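Local coordinates for protein alcohol dehydrogenase (Escherichia coli, PDB 5VM2) that is an oxidoreductase of unknown specificity that binds zinc and probably oxidises CH-OH groups with NAD or NADP as acceptor, at residues Met1-Lys5 with Ile16-Pro22; Ile89-Pro94 with Leu129-Phe135; Ala160-Val166 with Asp239-Glu243; Pro50-Pro54 with Gln118-Arg122; Tyr137-Met143 with Ile301-Ser305. All coordinates share one frame; numbering follows the deposited sequence.

Contact 1 of 5, residues Met1-Lys5 with Ile16-Pro22; sequences MKNSK and IISAEIP
The carboxamide of Asn3 is the flat group that meets the partner segment: its ND2 nitrogen touches Glu20 and Pro22, whose ring is crossed at about a right angle. ND2 donates a long, weak but nearly straight bond to Glu20 O (3.3 Å, N-H...O 173°), and Pro22 CD lies 3.9 Å from the same ND2. Placing CG of Asn3 anti to the backbone N (chi1 -162°) points the carboxamide at Glu20 O. ND2 also bonds to Tyr128 O, which ties the pair to the neighbouring strand 128-132. Farther along, Lys5 N donates to Ile17 O at 3.0 Å, and Ile17 N returns a bond of the same length to Lys5 O. Toward residue 19 the pairing weakens: Ala19 N still reaches Asn3 O at 3.2 Å, whereas the reverse bond from Asn3 N is weak. On the face shared by Asn3, Lys5, Ile17 and Ala19, Lys5 CG presses tightly on Ala19 CB (3.4 Å), while the ammonium group of Lys5 forms a salt bridge with Glu60. Ser4 turns its hydroxyl away from this face to bond Tyr321 OH, with Ile16 CG2 3.3 Å from Ser4 OG. Beyond the paired residues, Ile21 CG1 packs 3.8 Å from Asn3 CB. This is an antiparallel beta hairpin, strands 3-10 and 13-19, at the surface of the N-terminal region.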
# COMPACT_ATOMS: atom_id res chain seq x y z
N MET A 1 27.40 -0.21 13.34
CA MET A 1 27.98 0.64 14.37
C MET A 1 27.49 2.08 14.24
O MET A 1 27.40 2.81 15.23
CB MET A 1 29.51 0.59 14.30
CG MET A 1 30.21 1.48 15.32
SD MET A 1 31.93 1.81 14.89
CE MET A 1 32.38 2.99 16.17
N LYS A 2 27.17 2.46 13.01
CA LYS A 2 26.68 3.79 12.70
C LYS A 2 25.38 3.68 11.90
O LYS A 2 25.06 2.64 11.34
CB LYS A 2 27.72 4.58 11.91
CG LYS A 2 27.25 5.94 11.44
CD LYS A 2 27.58 6.18 9.98
CE LYS A 2 27.20 7.58 9.54
NZ LYS A 2 26.69 7.61 8.14
N ASN A 3 24.65 4.79 11.86
CA ASN A 3 23.38 4.87 11.15
C ASN A 3 23.39 6.06 10.20
O ASN A 3 24.26 6.94 10.26
CB ASN A 3 22.22 4.99 12.15
CG ASN A 3 20.88 4.65 11.54
OD1 ASN A 3 20.80 4.05 10.47
ND2 ASN A 3 19.81 5.04 12.23
N SER A 4 22.40 6.08 9.31
CA SER A 4 22.15 7.22 8.44
C SER A 4 20.68 7.18 8.04
O SER A 4 20.00 6.16 8.19
CB SER A 4 23.05 7.22 7.20
OG SER A 4 22.61 6.27 6.24
N LYS A 5 20.18 8.31 7.55
CA LYS A 5 18.82 8.38 7.04
C LYS A 5 18.80 9.21 5.77
O LYS A 5 19.58 10.15 5.61
CB LYS A 5 17.82 9.00 8.04
CG LYS A 5 18.12 8.79 9.50
CD LYS A 5 17.23 9.66 10.39
CE LYS A 5 17.64 11.12 10.37
NZ LYS A 5 16.93 11.94 11.40
N ILE A 16 21.40 11.85 2.13
CA ILE A 16 21.62 10.92 3.22
C ILE A 16 22.54 11.60 4.23
O ILE A 16 23.68 11.97 3.90
CB ILE A 16 22.23 9.60 2.73
CG1 ILE A 16 21.30 8.95 1.69
CG2 ILE A 16 22.52 8.65 3.89
CD1 ILE A 16 21.91 7.75 1.00
N ILE A 17 22.05 11.79 5.45
CA ILE A 17 22.83 12.42 6.51
C ILE A 17 23.06 11.41 7.62
O ILE A 17 22.39 10.38 7.70
CB ILE A 17 22.13 13.68 7.06
CG1 ILE A 17 20.74 13.34 7.59
CG2 ILE A 17 22.05 14.76 5.98
CD1 ILE A 17 19.95 14.55 8.06
N SER A 18 24.02 11.71 8.47
CA SER A 18 24.31 10.83 9.59
C SER A 18 23.15 10.82 10.58
O SER A 18 22.35 11.76 10.67
CB SER A 18 25.60 11.25 10.30
OG SER A 18 26.15 10.16 11.02
N ALA A 19 23.05 9.73 11.33
CA ALA A 19 22.03 9.58 12.34
C ALA A 19 22.53 8.61 13.40
O ALA A 19 23.38 7.76 13.12
CB ALA A 19 20.71 9.07 11.76
N GLU A 20 22.02 8.77 14.61
CA GLU A 20 22.39 7.87 15.69
C GLU A 20 21.56 6.60 15.62
O GLU A 20 20.44 6.59 15.11
CB GLU A 20 22.20 8.56 17.05
CG GLU A 20 23.19 9.68 17.30
CD GLU A 20 23.85 9.58 18.66
OE1 GLU A 20 23.66 8.55 19.33
OE2 GLU A 20 24.56 10.53 19.05
N ILE A 21 22.13 5.51 16.13
CA ILE A 21 21.41 4.24 16.17
C ILE A 21 20.39 4.33 17.30
O ILE A 21 20.77 4.55 18.46
CB ILE A 21 22.37 3.06 16.36
CG1 ILE A 21 23.35 2.98 15.19
CG2 ILE A 21 21.58 1.76 16.48
CD1 ILE A 21 24.10 1.67 15.09
N PRO A 22 19.10 4.17 17.02
CA PRO A 22 18.10 4.30 18.07
C PRO A 22 18.23 3.19 19.10
O PRO A 22 18.73 2.10 18.81
CB PRO A 22 16.77 4.21 17.32
CG PRO A 22 17.11 4.32 15.86
CD PRO A 22 18.50 3.81 15.72

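Contact 2 of 5, residues Ile89-Pro94 with Leu129-Phe135; sequences IEPGVP and LCHPESF
His131, with CG swung anti to its backbone nitrogen (chi1 -155°), brings its imidazole under Ile89, whose CG1 sits between its own N and carbonyl carbon (chi1 65°) and carries CD1 over the ring. CD1 stands 4.0 Å from the centroid, almost on the ring normal, a CH-pi contact. Pro132 CD of the same segment lies over the opposite face, offset toward the rim. His131 NE2 donates to Glu90 O at 2.8 Å, the oxygen lying somewhat out of the ring plane. Glu90 N in turn donates to Phe135 O (2.8 Å). These links belong to the GroES-like domain of zinc-containing alcohol dehydrogenases, where they join strand 128-132 and the bend after it to the chain entering the structural-zinc lobe; Cys95, a zinc ligand, directly follows Pro94. The Phe135 ring reaches that lobe, with CZ 3.3 Å from Pro94 CD and Gly92 O over one face. At its edge the Glu90 carboxylate stands almost perpendicular (82°), with OE1 3.7 Å from Phe135 CD2. The carboxylate is gripped at both oxygens, OE1 by Tyr137 OH and OE2 by Tyr106 OH. Val93 CG2 lies 3.6 Å from His131 CE1 and 3.9 Å from Pro132 CG.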
# COMPACT_ATOMS: atom_id res chain seq x y z
N ILE A 89 7.30 -4.71 9.35
CA ILE A 89 6.62 -3.86 10.32
C ILE A 89 5.33 -3.34 9.70
O ILE A 89 5.28 -3.03 8.50
CB ILE A 89 7.52 -2.70 10.80
CG1 ILE A 89 7.84 -1.74 9.65
CG2 ILE A 89 8.80 -3.22 11.45
CD1 ILE A 89 8.15 -0.35 10.13
N GLU A 90 4.28 -3.30 10.50
CA GLU A 90 3.08 -2.57 10.15
C GLU A 90 3.28 -1.12 10.56
O GLU A 90 3.41 -0.85 11.76
CB GLU A 90 1.86 -3.17 10.85
CG GLU A 90 0.54 -2.55 10.44
CD GLU A 90 -0.67 -3.27 11.02
OE1 GLU A 90 -0.54 -4.43 11.45
OE2 GLU A 90 -1.77 -2.67 11.03
N PRO A 91 3.34 -0.18 9.62
CA PRO A 91 3.86 1.16 9.94
C PRO A 91 2.89 2.08 10.65
O PRO A 91 3.28 3.21 10.98
CB PRO A 91 4.23 1.71 8.55
CG PRO A 91 3.30 1.03 7.62
CD PRO A 91 3.07 -0.35 8.18
N GLY A 92 1.65 1.67 10.90
CA GLY A 92 0.73 2.50 11.65
C GLY A 92 0.47 1.98 13.04
O GLY A 92 -0.17 0.94 13.20
N VAL A 93 0.96 2.69 14.06
CA VAL A 93 0.81 2.27 15.45
C VAL A 93 -0.30 3.11 16.07
O VAL A 93 -0.10 4.31 16.32
CB VAL A 93 2.13 2.44 16.22
CG1 VAL A 93 1.94 2.03 17.68
CG2 VAL A 93 3.25 1.65 15.55
N PRO A 94 -1.46 2.53 16.36
CA PRO A 94 -2.59 3.32 16.86
C PRO A 94 -2.49 3.54 18.36
O PRO A 94 -1.63 2.98 19.04
CB PRO A 94 -3.79 2.43 16.51
CG PRO A 94 -3.25 1.05 16.74
CD PRO A 94 -1.77 1.09 16.35
N LEU A 129 16.13 1.18 12.66
CA LEU A 129 14.95 1.82 13.24
C LEU A 129 14.36 0.92 14.31
O LEU A 129 14.62 -0.29 14.36
CB LEU A 129 13.90 2.15 12.16
CG LEU A 129 13.20 1.06 11.35
CD1 LEU A 129 12.02 0.43 12.09
CD2 LEU A 129 12.72 1.63 10.02
N CYS A 130 13.55 1.52 15.17
CA CYS A 130 12.86 0.82 16.25
C CYS A 130 11.36 0.80 15.98
O CYS A 130 10.81 1.77 15.45
CB CYS A 130 13.14 1.47 17.60
SG CYS A 130 14.88 1.37 18.09
N HIS A 131 10.71 -0.30 16.35
CA HIS A 131 9.28 -0.44 16.13
C HIS A 131 8.69 -1.24 17.28
O HIS A 131 9.36 -2.15 17.80
CB HIS A 131 8.97 -1.13 14.79
CG HIS A 131 7.63 -0.78 14.24
ND1 HIS A 131 7.24 0.51 13.97
CD2 HIS A 131 6.56 -1.56 13.92
CE1 HIS A 131 6.01 0.52 13.51
NE2 HIS A 131 5.57 -0.73 13.46
N PRO A 132 7.46 -0.94 17.70
CA PRO A 132 6.83 -1.75 18.74
C PRO A 132 6.68 -3.19 18.29
O PRO A 132 6.30 -3.48 17.15
CB PRO A 132 5.46 -1.08 18.93
CG PRO A 132 5.59 0.28 18.33
CD PRO A 132 6.60 0.16 17.23
N GLU A 133 6.99 -4.11 19.21
CA GLU A 133 6.84 -5.53 18.94
C GLU A 133 5.42 -5.88 18.51
O GLU A 133 5.21 -6.81 17.72
CB GLU A 133 7.25 -6.33 20.18
CG GLU A 133 6.45 -7.59 20.45
CD GLU A 133 6.56 -8.05 21.89
OE1 GLU A 133 6.62 -7.18 22.79
OE2 GLU A 133 6.59 -9.27 22.14
N SER A 134 4.42 -5.12 18.98
CA SER A 134 3.03 -5.44 18.68
C SER A 134 2.68 -5.22 17.21
O SER A 134 1.69 -5.79 16.74
CB SER A 134 2.10 -4.62 19.57
OG SER A 134 2.43 -3.24 19.55
N PHE A 135 3.45 -4.41 16.48
CA PHE A 135 3.19 -4.19 15.06
C PHE A 135 4.39 -4.59 14.22
O PHE A 135 4.67 -4.00 13.16
CB PHE A 135 2.74 -2.75 14.83
CG PHE A 135 1.37 -2.49 15.36
CD1 PHE A 135 1.19 -2.16 16.70
CD2 PHE A 135 0.25 -2.68 14.56
CE1 PHE A 135 -0.08 -1.96 17.22
CE2 PHE A 135 -1.03 -2.49 15.07
CZ PHE A 135 -1.19 -2.13 16.40

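Contact 3 of 5, residues Ala160-Val166 with Asp239-Glu243; sequences AAMLADV and DIVFE
Ala160 lies near the C-terminal end of helix 145-163, which rests on the six-stranded parallel sheet of the Rossmann-type domain and faces Phe242 on strand 238-243. Its CB is 3.9 Å from Phe242 CE2. Its carbonyl oxygen, already bonded to Ala164 N, meets the edge of the ring in plane. Phe242 is surrounded more widely by Ile172 and Ile174 of strand 171-175, Met265 of strand 262-267, and Thr184 and Cys188 of helix 179-190, so its ring sits in the apolar layer between helices and sheet. Ala161 follows with a looser approach of its CA to the ring tip. The small side chains let the helix come close to the sheet: Ala164 CB sits 3.6 Å from Phe242 CZ and 4.0 Å from Ile240 CG2, wedged between the two strand residues. Ala164 O has Ile240 CD1 at 3.7 Å and also accepts a bond from Lys263 of the adjoining strand. At Asp165 the backbone switches to positive phi (58°), closing the helix in a Schellman motif in which Val166 N bonds back to Ala161 O and Asp165 N to Met162 O. That reversal brings Val166 down beside the sheet. Val166, with CG1 anti to its backbone N (chi1 171°), aims the other methyl at both partners: CG2 lies 3.8 Å from Ile240 CD1 and, at the edge of the ring, 3.8 Å from Phe242 CZ.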
# COMPACT_ATOMS: atom_id res chain seq x y z
N ALA A 160 -9.15 -3.83 1.44
CA ALA A 160 -10.23 -3.42 0.55
C ALA A 160 -11.14 -4.60 0.21
O ALA A 160 -12.37 -4.51 0.33
CB ALA A 160 -9.65 -2.80 -0.72
N ALA A 161 -10.55 -5.72 -0.21
CA ALA A 161 -11.35 -6.89 -0.57
C ALA A 161 -12.14 -7.42 0.61
O ALA A 161 -13.30 -7.83 0.46
CB ALA A 161 -10.45 -7.99 -1.15
N MET A 162 -11.53 -7.42 1.80
CA MET A 162 -12.22 -7.91 2.99
C MET A 162 -13.36 -6.97 3.37
O MET A 162 -14.47 -7.42 3.69
CB MET A 162 -11.24 -8.06 4.15
CG MET A 162 -10.20 -9.15 3.96
SD MET A 162 -10.80 -10.71 4.60
CE MET A 162 -9.26 -11.57 4.84
N LEU A 163 -13.09 -5.66 3.36
CA LEU A 163 -14.14 -4.68 3.63
C LEU A 163 -15.29 -4.83 2.65
O LEU A 163 -16.46 -4.68 3.02
CB LEU A 163 -13.57 -3.26 3.54
CG LEU A 163 -13.12 -2.57 4.83
CD1 LEU A 163 -13.01 -1.08 4.60
CD2 LEU A 163 -14.09 -2.88 5.96
N ALA A 164 -14.98 -5.13 1.39
CA ALA A 164 -16.00 -5.25 0.35
C ALA A 164 -16.76 -6.57 0.42
O ALA A 164 -17.75 -6.72 -0.31
CB ALA A 164 -15.35 -5.11 -1.03
N ASP A 165 -16.34 -7.50 1.28
CA ASP A 165 -16.95 -8.83 1.37
C ASP A 165 -16.90 -9.56 0.03
O ASP A 165 -17.90 -10.11 -0.45
CB ASP A 165 -18.39 -8.73 1.90
CG ASP A 165 -18.93 -10.07 2.37
OD1 ASP A 165 -18.12 -10.94 2.75
OD2 ASP A 165 -20.17 -10.24 2.36
N VAL A 166 -15.72 -9.54 -0.60
CA VAL A 166 -15.53 -10.29 -1.83
C VAL A 166 -15.78 -11.77 -1.56
O VAL A 166 -15.34 -12.32 -0.54
CB VAL A 166 -14.11 -10.05 -2.38
CG1 VAL A 166 -13.82 -11.01 -3.54
CG2 VAL A 166 -13.96 -8.61 -2.83
N ASP A 239 -20.95 -6.44 -9.08
CA ASP A 239 -21.25 -6.47 -7.65
C ASP A 239 -20.40 -5.47 -6.88
O ASP A 239 -20.89 -4.79 -5.96
CB ASP A 239 -21.03 -7.88 -7.09
CG ASP A 239 -22.00 -8.89 -7.65
OD1 ASP A 239 -21.77 -9.37 -8.78
OD2 ASP A 239 -22.98 -9.20 -6.96
N ILE A 240 -19.12 -5.38 -7.21
CA ILE A 240 -18.18 -4.51 -6.51
C ILE A 240 -17.31 -3.83 -7.55
O ILE A 240 -16.79 -4.49 -8.45
CB ILE A 240 -17.29 -5.30 -5.52
CG1 ILE A 240 -18.13 -6.09 -4.51
CG2 ILE A 240 -16.36 -4.35 -4.80
CD1 ILE A 240 -17.39 -7.28 -3.90
N VAL A 241 -17.17 -2.51 -7.43
CA VAL A 241 -16.22 -1.76 -8.25
C VAL A 241 -15.19 -1.17 -7.30
O VAL A 241 -15.54 -0.44 -6.36
CB VAL A 241 -16.90 -0.66 -9.07
CG1 VAL A 241 -15.86 0.05 -9.94
CG2 VAL A 241 -18.02 -1.23 -9.92
N PHE A 242 -13.93 -1.50 -7.53
CA PHE A 242 -12.82 -0.91 -6.80
C PHE A 242 -12.22 0.22 -7.62
O PHE A 242 -11.89 0.03 -8.80
CB PHE A 242 -11.74 -1.95 -6.49
CG PHE A 242 -12.17 -3.02 -5.55
CD1 PHE A 242 -12.75 -4.19 -6.03
CD2 PHE A 242 -12.01 -2.86 -4.18
CE1 PHE A 242 -13.15 -5.20 -5.16
CE2 PHE A 242 -12.42 -3.86 -3.31
CZ PHE A 242 -12.99 -5.03 -3.80
N GLU A 243 -12.10 1.39 -7.02
CA GLU A 243 -11.37 2.51 -7.60
C GLU A 243 -10.01 2.59 -6.91
O GLU A 243 -9.95 2.82 -5.69
CB GLU A 243 -12.15 3.81 -7.46
CG GLU A 243 -11.71 4.90 -8.42
CD GLU A 243 -10.39 5.52 -8.03
OE1 GLU A 243 -9.59 5.82 -8.94
OE2 GLU A 243 -10.15 5.70 -6.82

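Contact 4 of 5, residues Pro50-Pro54 with Gln118-Arg122; sequences PFIPP and QPNYR
Two irregular loops meet here at the protein surface, the buried ring of Tyr121 inserting among the prolines of Pro50-Pro54. Neither segment is helix or strand: the first follows helix 41-48, the second runs between strands 113-114 and 128-132. Tyr121 is the centre of the contact. Its phenol oxygen OH lies 2.9 Å from Ile52 O, which sits at the ring edge near its plane, and 3.3 Å from Pro53 O. Pro54 covers one face of the ring: CG is 4.2 Å from the centroid in a CH-pi contact, 25° off the normal, and CB is 3.6 Å from Tyr121 CE1. The other face is met from within its own loop by the carbonyl carbon of Gln118. Both loops belong to the GroES-like domain of the zinc-containing alcohol dehydrogenase family, and the Gln118 side chain stands about 13 Å from the bound zinc ion. Pro50 comes at about a right angle to the Tyr121 side chain, its CG 3.5 Å from CE2. Tyr121 has a left-handed backbone conformation (phi 57°) and CG beside its own N; together these turn the ring toward the prolines. Its backbone also bonds to Gly62, while Gln59 touches both Tyr121 and Pro54. On the exposed side, Ile52 CD1 lies 4.0 Å from Gln118 CG, the two side chains crossing at a slant.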
# COMPACT_ATOMS: atom_id res chain seq x y z
N PRO A 50 5.41 16.82 3.21
CA PRO A 50 4.18 16.36 3.86
C PRO A 50 3.15 17.48 3.92
O PRO A 50 3.49 18.66 4.01
CB PRO A 50 4.65 15.95 5.26
CG PRO A 50 5.86 16.79 5.50
CD PRO A 50 6.53 16.96 4.17
N PHE A 51 1.87 17.08 3.87
CA PHE A 51 0.94 18.20 3.72
C PHE A 51 0.79 18.99 5.01
O PHE A 51 0.64 20.21 4.97
CB PHE A 51 -0.42 17.69 3.25
CG PHE A 51 -0.71 18.00 1.81
CD1 PHE A 51 -1.34 19.18 1.46
CD2 PHE A 51 -0.37 17.11 0.81
CE1 PHE A 51 -1.62 19.47 0.15
CE2 PHE A 51 -0.64 17.40 -0.52
CZ PHE A 51 -1.27 18.58 -0.85
N ILE A 52 1.14 18.47 6.18
CA ILE A 52 1.31 19.29 7.38
C ILE A 52 2.78 19.66 7.49
O ILE A 52 3.62 18.76 7.64
CB ILE A 52 0.83 18.55 8.63
CG1 ILE A 52 -0.68 18.29 8.55
CG2 ILE A 52 1.20 19.34 9.88
CD1 ILE A 52 -1.34 18.06 9.89
N PRO A 53 3.14 20.94 7.39
CA PRO A 53 4.53 21.33 7.57
C PRO A 53 5.04 20.88 8.93
O PRO A 53 4.28 20.86 9.90
CB PRO A 53 4.49 22.86 7.47
CG PRO A 53 3.26 23.15 6.68
CD PRO A 53 2.28 22.08 7.05
N PRO A 54 6.31 20.49 9.02
CA PRO A 54 6.86 20.17 10.34
C PRO A 54 6.80 21.37 11.26
O PRO A 54 7.11 22.50 10.87
CB PRO A 54 8.31 19.77 10.03
CG PRO A 54 8.31 19.39 8.59
CD PRO A 54 7.28 20.26 7.94
N GLN A 118 3.08 13.02 9.98
CA GLN A 118 2.84 14.26 10.75
C GLN A 118 3.58 14.66 12.05
O GLN A 118 4.00 15.81 12.16
CB GLN A 118 1.33 14.40 11.00
CG GLN A 118 0.96 15.55 11.93
CD GLN A 118 0.77 15.10 13.37
OE1 GLN A 118 0.37 13.96 13.62
NE2 GLN A 118 1.07 15.99 14.31
N PRO A 119 3.48 13.80 13.08
CA PRO A 119 4.18 14.39 14.24
C PRO A 119 5.68 14.18 14.20
O PRO A 119 6.46 15.06 14.61
CB PRO A 119 3.55 13.67 15.44
CG PRO A 119 2.70 12.55 14.87
CD PRO A 119 2.99 12.45 13.40
N ASN A 120 6.11 13.03 13.70
CA ASN A 120 7.50 12.64 13.90
C ASN A 120 8.29 12.51 12.61
O ASN A 120 9.48 12.83 12.60
CB ASN A 120 7.54 11.31 14.66
CG ASN A 120 6.60 11.29 15.86
OD1 ASN A 120 6.52 12.26 16.61
ND2 ASN A 120 5.86 10.20 16.03
N TYR A 121 7.66 12.22 11.47
CA TYR A 121 8.34 12.17 10.17
C TYR A 121 9.50 11.18 10.16
O TYR A 121 10.51 11.39 9.48
CB TYR A 121 8.82 13.56 9.73
CG TYR A 121 7.77 14.64 9.80
CD1 TYR A 121 7.76 15.57 10.83
CD2 TYR A 121 6.78 14.74 8.83
CE1 TYR A 121 6.81 16.56 10.90
CE2 TYR A 121 5.82 15.73 8.88
CZ TYR A 121 5.84 16.64 9.92
OH TYR A 121 4.88 17.63 9.99
N ARG A 122 9.38 10.10 10.93
CA ARG A 122 10.38 9.04 10.92
C ARG A 122 10.25 8.23 9.64
O ARG A 122 9.21 7.60 9.40
CB ARG A 122 10.20 8.12 12.13
CG ARG A 122 10.38 8.76 13.49
CD ARG A 122 9.89 7.81 14.59
NE ARG A 122 10.46 6.47 14.48
CZ ARG A 122 9.84 5.42 13.95
NH1 ARG A 122 8.61 5.55 13.46
NH2 ARG A 122 10.44 4.24 13.89

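Contact 5 of 5, residues Tyr137-Met143 with Ile301-Ser305; sequences YKLPDNM and IEAIS
The chain leaving strand 136-138 makes a type I turn from Pro140 to Met143 beside the C-terminal turn of helix 297-305, bringing the CA atoms of Met143 and Ser305 to 6.1 Å. The polar grip is a two-bond pairing of one amide with one serine. Ser305 OG donates to Asn142 OD1 at 2.8 Å, only slightly tilted from the carbonyl plane, and Asn142 ND2 donates to Ser305 O at 2.9 Å, that oxygen lying in the amide plane. Using both ends fixes the rotation of the carboxamide and gives a partner to a carbonyl at the helix end. Next to this pair, Met143 runs out straight and then bends at its last torsion (chi3 -52°), which folds CE against the helix, 3.8 Å from Ile304 CG2 and 3.5 Å from Ser305 CB. Ile301 CG2 packs on Pro140 CD (3.5 Å) and Ile301 CD1 on Tyr137 CB (3.7 Å). Both isoleucines also touch Val151 of helix 145-163. Helix 297-305, which follows strand 286-290, an edge strand of the Rossmann-type sheet, packs on the chain leaving strand 136-138 of the mixed sheet, consistent with the junction between the catalytic and coenzyme-binding parts of this family.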
# COMPACT_ATOMS: atom_id res chain seq x y z
N TYR A 137 6.14 -8.30 12.60
CA TYR A 137 5.68 -9.63 12.23
C TYR A 137 6.84 -10.42 11.65
O TYR A 137 7.53 -9.95 10.74
CB TYR A 137 4.53 -9.56 11.21
CG TYR A 137 3.36 -8.73 11.69
CD1 TYR A 137 3.36 -7.35 11.57
CD2 TYR A 137 2.25 -9.33 12.29
CE1 TYR A 137 2.30 -6.58 12.02
CE2 TYR A 137 1.18 -8.57 12.74
CZ TYR A 137 1.22 -7.20 12.60
OH TYR A 137 0.16 -6.43 13.04
N LYS A 138 7.05 -11.63 12.16
CA LYS A 138 8.12 -12.46 11.65
C LYS A 138 7.76 -12.99 10.27
O LYS A 138 6.62 -13.38 10.01
CB LYS A 138 8.38 -13.63 12.60
CG LYS A 138 8.99 -14.84 11.95
CD LYS A 138 10.49 -14.65 11.83
CE LYS A 138 11.25 -15.96 11.86
NZ LYS A 138 12.68 -15.65 11.80
N LEU A 139 8.73 -12.98 9.39
CA LEU A 139 8.50 -13.51 8.05
C LEU A 139 8.69 -15.03 8.04
O LEU A 139 9.60 -15.54 8.70
CB LEU A 139 9.45 -12.87 7.05
CG LEU A 139 9.44 -11.35 7.01
CD1 LEU A 139 10.58 -10.83 6.14
CD2 LEU A 139 8.10 -10.84 6.52
N PRO A 140 7.84 -15.76 7.32
CA PRO A 140 8.10 -17.18 7.10
C PRO A 140 9.46 -17.38 6.46
O PRO A 140 10.01 -16.49 5.81
CB PRO A 140 6.97 -17.62 6.17
CG PRO A 140 5.87 -16.62 6.41
CD PRO A 140 6.57 -15.32 6.72
N ASP A 141 10.02 -18.57 6.67
CA ASP A 141 11.35 -18.86 6.14
C ASP A 141 11.40 -18.72 4.62
O ASP A 141 12.44 -18.33 4.07
CB ASP A 141 11.79 -20.26 6.57
CG ASP A 141 12.13 -20.33 8.05
OD1 ASP A 141 12.10 -19.28 8.72
OD2 ASP A 141 12.41 -21.44 8.54
N ASN A 142 10.30 -19.01 3.93
CA ASN A 142 10.26 -18.96 2.48
C ASN A 142 9.89 -17.58 1.94
O ASN A 142 9.57 -17.46 0.75
CB ASN A 142 9.30 -20.02 1.93
CG ASN A 142 7.84 -19.61 2.03
OD1 ASN A 142 7.45 -18.80 2.88
ND2 ASN A 142 7.01 -20.17 1.15
N MET A 143 9.92 -16.55 2.78
CA MET A 143 9.58 -15.19 2.39
C MET A 143 10.75 -14.28 2.73
O MET A 143 11.09 -14.11 3.90
CB MET A 143 8.31 -14.72 3.11
CG MET A 143 7.83 -13.35 2.67
SD MET A 143 6.30 -12.85 3.49
CE MET A 143 5.27 -14.25 3.15
N ILE A 301 0.47 -11.99 4.96
CA ILE A 301 1.70 -12.77 5.00
C ILE A 301 1.41 -14.23 4.64
O ILE A 301 2.14 -14.85 3.85
CB ILE A 301 2.37 -12.65 6.38
CG1 ILE A 301 2.89 -11.23 6.59
CG2 ILE A 301 3.49 -13.65 6.53
CD1 ILE A 301 3.26 -10.92 8.04
N GLU A 302 0.35 -14.79 5.22
CA GLU A 302 -0.09 -16.14 4.86
C GLU A 302 -0.27 -16.28 3.35
O GLU A 302 0.22 -17.23 2.73
CB GLU A 302 -1.43 -16.48 5.54
CG GLU A 302 -1.41 -16.82 7.01
CD GLU A 302 -2.83 -17.05 7.53
OE1 GLU A 302 -3.62 -17.71 6.83
OE2 GLU A 302 -3.16 -16.54 8.62
N ALA A 303 -1.01 -15.34 2.75
CA ALA A 303 -1.34 -15.44 1.34
C ALA A 303 -0.10 -15.39 0.47
O ALA A 303 0.02 -16.14 -0.51
CB ALA A 303 -2.32 -14.33 0.96
N ILE A 304 0.85 -14.51 0.81
CA ILE A 304 2.08 -14.41 0.02
C ILE A 304 2.94 -15.65 0.23
O ILE A 304 3.46 -16.23 -0.74
CB ILE A 304 2.83 -13.12 0.38
CG1 ILE A 304 2.01 -11.90 -0.06
CG2 ILE A 304 4.21 -13.11 -0.28
CD1 ILE A 304 2.38 -10.61 0.65
N SER A 305 3.08 -16.10 1.48
CA SER A 305 3.93 -17.26 1.76
C SER A 305 3.45 -18.50 1.02
O SER A 305 4.26 -19.32 0.57
CB SER A 305 3.97 -17.53 3.26
OG SER A 305 4.77 -18.67 3.52

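From the N terminus, contact 1 closes first, a short local hairpin complete before any other contact begins; its Pro22 packs on Cys130 of contact 2. Contacts 4 and 2 cross, their segments alternating as 50-54, 89-94, 118-122 and 129-135, which interlaces surface loops, the structural-zinc lobe and strand 128-132 within the GroES-like domain. They also touch each other, Arg122 NH2 lying 2.9 Å from Cys130 O. Contact 5 opens just after contact 2 and closes 158 residues later, joining this domain to helix 297-305. Contact 3, which packs the end of helix 145-163 on the Rossmann-type sheet, its centre about 42 Å from that of contact 1, nests inside that long loop.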